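Local structure of Dye type peroxidase A (Streptomyces lividans 1326, 6GZW) at residues A47-L50 and R51-D55. The protein is a haem-containing dye-decolourising peroxidase that probably uses hydrogen peroxide to oxidise dyes and other reducing substrates. Numbering follows the deposited sequence.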
loop_
_atom_site.group_PDB
_atom_site.type_symbol
_atom_site.label_atom_id
_atom_site.label_comp_id
_atom_site.label_asym_id
_atom_site.label_seq_id
_atom_site.Cartn_x
_atom_site.Cartn_y
_atom_site.Cartn_z
ATOM N N ALA A 47 -6.447 18.423 24.786
ATOM C CA ALA A 47 -7.902 18.405 24.692
ATOM C C ALA A 47 -8.378 19.030 23.380
ATOM O O ALA A 47 -9.200 18.461 22.674
ATOM C CB ALA A 47 -8.531 19.105 25.898
ATOM N N ALA A 48 -7.812 20.182 23.022
ATOM C CA ALA A 48 -8.115 20.823 21.747
ATOM C C ALA A 48 -7.747 19.944 20.527
ATOM O O ALA A 48 -8.471 19.931 19.537
ATOM C CB ALA A 48 -7.423 22.176 21.649
ATOM N N LEU A 49 -6.647 19.197 20.631
ATOM C CA LEU A 49 -6.216 18.306 19.558
ATOM C C LEU A 49 -7.202 17.150 19.352
ATOM O O LEU A 49 -7.582 16.856 18.230
ATOM C CB LEU A 49 -4.808 17.774 19.839
ATOM C CG LEU A 49 -4.288 16.673 18.899
ATOM C CD1 LEU A 49 -4.245 17.184 17.473
ATOM C CD2 LEU A 49 -2.890 16.293 19.301
ATOM N N LEU A 50 -7.628 16.520 20.442
ATOM C CA LEU A 50 -8.606 15.444 20.334
ATOM C C LEU A 50 -9.959 15.968 19.822
ATOM O O LEU A 50 -10.646 15.265 19.099
ATOM C CB LEU A 50 -8.767 14.672 21.654
ATOM C CG LEU A 50 -7.864 13.454 21.886
ATOM C CD1 LEU A 50 -8.228 12.297 20.960
ATOM C CD2 LEU A 50 -6.391 13.822 21.758
ATOM N N ARG A 51 -10.341 17.199 20.178
ATOM C CA ARG A 51 -11.516 17.831 19.546
ATOM C C ARG A 51 -11.380 17.949 18.025
ATOM O O ARG A 51 -12.291 17.564 17.273
ATOM C CB ARG A 51 -11.836 19.229 20.141
ATOM C CG ARG A 51 -12.774 19.183 21.326
ATOM C CD ARG A 51 -13.326 20.555 21.767
ATOM N NE ARG A 51 -12.307 21.547 22.187
ATOM C CZ ARG A 51 -11.542 21.525 23.297
ATOM N NH1 ARG A 51 -11.599 20.532 24.186
ATOM N NH2 ARG A 51 -10.680 22.524 23.522
ATOM N N ARG A 52 -10.248 18.494 17.569
ATOM C CA ARG A 52 -9.976 18.634 16.141
ATOM C C ARG A 52 -10.022 17.258 15.488
ATOM O O ARG A 52 -10.704 17.053 14.485
ATOM C CB ARG A 52 -8.596 19.254 15.855
ATOM C CG ARG A 52 -8.528 20.747 16.002
ATOM C CD ARG A 52 -7.284 21.354 15.371
ATOM N NE ARG A 52 -5.975 20.907 15.886
ATOM C CZ ARG A 52 -5.419 21.267 17.047
ATOM N NH1 ARG A 52 -6.066 22.051 17.937
ATOM N NH2 ARG A 52 -4.202 20.845 17.332
ATOM N N TRP A 53 -9.270 16.337 16.067
ATOM C CA TRP A 53 -9.136 15.014 15.478
ATOM C C TRP A 53 -10.489 14.316 15.393
ATOM O O TRP A 53 -10.788 13.686 14.391
ATOM C CB TRP A 53 -8.180 14.131 16.293
ATOM C CG TRP A 53 -6.747 14.258 15.956
ATOM C CD1 TRP A 53 -6.186 14.889 14.870
ATOM C CD2 TRP A 53 -5.671 13.653 16.660
ATOM N NE1 TRP A 53 -4.819 14.741 14.896
ATOM C CE2 TRP A 53 -4.472 13.987 15.974
ATOM C CE3 TRP A 53 -5.584 12.895 17.826
ATOM C CZ2 TRP A 53 -3.227 13.559 16.408
ATOM C CZ3 TRP A 53 -4.344 12.482 18.254
ATOM C CH2 TRP A 53 -3.190 12.785 17.533
ATOM N N SER A 54 -11.292 14.438 16.452
ATOM C CA SER A 54 -12.619 13.808 16.466
ATOM C C SER A 54 -13.551 14.392 15.417
ATOM O O SER A 54 -14.268 13.676 14.767
ATOM C CB SER A 54 -13.255 13.906 17.857
ATOM O OG SER A 54 -12.470 13.273 18.864
ATOM N N ASP A 55 -13.532 15.718 15.230
ATOM C CA ASP A 55 -14.327 16.351 14.193
ATOM C C ASP A 55 -13.887 15.934 12.776
ATOM O O ASP A 55 -14.709 15.648 11.915
ATOM C CB ASP A 55 -14.254 17.874 14.372
ATOM C CG ASP A 55 -15.142 18.631 13.378
ATOM O OD1 ASP A 55 -16.372 18.527 13.490
ATOM O OD2 ASP A 55 -14.598 19.319 12.492
#
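Leu50 O is gripped twice by Ser54, whose N lies 2.8 Å and whose OG lies 2.7 Å from that oxygen, arriving on opposite faces of the carbonyl plane. With chi1 at -60°, OG swings back beside its own backbone N, which brings the hydroxyl to the carbonyl one turn earlier; the same OG also accepts from Val370 N. One residue back, Trp53 N donates to Leu49 O at 2.8 Å, a nearly straight bond (167° at the hydrogen). Leu49 CD1 lies over one face of the Trp53 indole, 3.6 Å from the five-membered-ring centroid and 16° off its normal, a CH-pi contact. Leu50 CD2 meets the ring obliquely, 4.1 Å from Trp53 CE3. The indole NE1 hydrogen-bonds to Ile145 O, which, with Leu49 on one face, probably limits the ring's rotation. Replacing Trp53 with an alanine is likely to leave Leu49 CD1 without its aromatic face and Ile145 O without this donor. The bent Arg51 chain lays one guanidinium face over the backbone, NH2 3.6 Å from Ala48 CA, whereas Arg52 NE hydrogen-bonds to Asp148 O. Such i, i+3 and i, i+4 packing belongs to an amphipathic helix, 43-61, set through Leu49 and Trp53 against Leu126 of the antiparallel sheet in the N-terminal ferredoxin-like half of a Dyp-type peroxidase.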